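Side-chain contact in ABC transporter, periplasmic solute-binding protein (Rhizobium meliloti, PDB 4WED), which is a periplasmic solute-binding protein of an ABC importer that perhaps binds a peptide or nickel, as family members do: residues V454-D457 with P458-N461. Numbering follows the deposited sequence.
Sequences VNLD and PLIN
Leu456 lies obliquely across Ile460, one helical turn further on. The branch carbon CG of Leu456 meets the terminal methyl CD1 of Ile460 at 3.7 Å. Leu456 CG stands anti to the backbone N (chi1 -171°) and points out from the helix, where Ile460 CD1 reaches back to meet it. Between the two leucines contact is looser, with Leu456 CD1 and Leu459 CD1 4.3 Å apart. Leu459 CD1 also rests on the backbone, 3.3 Å from Asn455 O. The ring of Pro458 packs back on the preceding turn, its CG 3.3 Å from Val454 O.

Backbone bonds set the spacing of these residues. Leu456 O accepts a nearly straight bond from Ile460 N (2.9 Å, 166°) and a weak, bent one from Leu459 N. Asp457 O takes the N-H of Asn461 at 2.8 Å. Proline has no N-H to give, and Pro458 sits in the first turn, where a helix needs none within itself.

Further out, Asp457 OD1 accepts a hydrogen bond from Ser439 N, tying the helix start to the loop after helix 430-437. Trp481 of helix 471-485 touches both leucines. Together this is the lead-in loop and first turn of helix 457-465, with a proline in that turn.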
loop_
_atom_site.group_PDB
_atom_site.type_symbol
_atom_site.label_atom_id
_atom_site.label_comp_id
_atom_site.label_asym_id
_atom_site.label_seq_id
_atom_site.Cartn_x
_atom_site.Cartn_y
_atom_site.Cartn_z
ATOM N N VAL A 454 -23.831 1.050 -15.051
ATOM C CA VAL A 454 -25.077 0.357 -14.784
ATOM C C VAL A 454 -24.763 -0.863 -13.924
ATOM O O VAL A 454 -25.506 -1.160 -12.998
ATOM C CB VAL A 454 -25.922 0.040 -16.045
ATOM C CG1 VAL A 454 -26.068 1.268 -16.933
ATOM C CG2 VAL A 454 -25.326 -1.108 -16.814
ATOM N N ASN A 455 -23.630 -1.523 -14.176
ATOM C CA ASN A 455 -23.379 -2.842 -13.553
ATOM C C ASN A 455 -22.488 -2.859 -12.344
ATOM O O ASN A 455 -22.771 -3.601 -11.394
ATOM C CB ASN A 455 -22.839 -3.811 -14.582
ATOM C CG ASN A 455 -23.840 -4.077 -15.685
ATOM O OD1 ASN A 455 -23.672 -3.621 -16.823
ATOM N ND2 ASN A 455 -24.917 -4.784 -15.344
ATOM N N LEU A 456 -21.401 -2.085 -12.382
ATOM C CA LEU A 456 -20.398 -2.147 -11.333
ATOM C C LEU A 456 -20.584 -1.094 -10.243
ATOM O O LEU A 456 -20.374 -1.360 -9.045
ATOM C CB LEU A 456 -19.024 -1.953 -11.935
ATOM C CG LEU A 456 -17.833 -2.195 -11.006
ATOM C CD1 LEU A 456 -17.918 -3.556 -10.338
ATOM C CD2 LEU A 456 -16.503 -2.064 -11.752
ATOM N N ASP A 457 -20.927 0.114 -10.651
ATOM C CA ASP A 457 -21.120 1.168 -9.673
ATOM C C ASP A 457 -22.026 0.709 -8.547
ATOM O O ASP A 457 -21.642 0.774 -7.387
ATOM C CB ASP A 457 -21.621 2.453 -10.333
ATOM C CG ASP A 457 -20.491 3.190 -11.067
ATOM O OD1 ASP A 457 -19.296 2.724 -11.043
ATOM O OD2 ASP A 457 -20.799 4.224 -11.679
ATOM N N PRO A 458 -23.188 0.174 -8.882
ATOM C CA PRO A 458 -24.081 -0.245 -7.811
ATOM C C PRO A 458 -23.437 -1.182 -6.807
ATOM O O PRO A 458 -23.725 -1.135 -5.630
ATOM C CB PRO A 458 -25.212 -0.947 -8.566
ATOM C CG PRO A 458 -25.259 -0.252 -9.871
ATOM C CD PRO A 458 -23.824 0.047 -10.205
ATOM N N LEU A 459 -22.552 -2.031 -7.272
ATOM C CA LEU A 459 -21.944 -3.027 -6.410
ATOM C C LEU A 459 -20.873 -2.365 -5.584
ATOM O O LEU A 459 -20.718 -2.669 -4.396
ATOM C CB LEU A 459 -21.325 -4.132 -7.258
ATOM C CG LEU A 459 -22.289 -4.829 -8.216
ATOM C CD1 LEU A 459 -21.484 -5.723 -9.168
ATOM C CD2 LEU A 459 -23.332 -5.616 -7.423
ATOM N N ILE A 460 -20.139 -1.441 -6.192
ATOM C CA ILE A 460 -19.141 -0.685 -5.405
ATOM C C ILE A 460 -19.815 0.159 -4.323
ATOM O O ILE A 460 -19.403 0.095 -3.154
ATOM C CB ILE A 460 -18.207 0.182 -6.280
ATOM C CG1 ILE A 460 -17.391 -0.708 -7.236
ATOM C CG2 ILE A 460 -17.246 0.994 -5.401
ATOM C CD1 ILE A 460 -16.643 0.076 -8.297
ATOM N N ASN A 461 -20.866 0.908 -4.704
ATOM C CA ASN A 461 -21.669 1.714 -3.761
ATOM C C ASN A 461 -22.231 0.912 -2.589
ATOM O O ASN A 461 -22.233 1.358 -1.436
ATOM C CB ASN A 461 -22.822 2.404 -4.499
ATOM C CG ASN A 461 -22.345 3.531 -5.422
ATOM O OD1 ASN A 461 -21.331 4.220 -5.163
ATOM N ND2 ASN A 461 -23.086 3.739 -6.501
#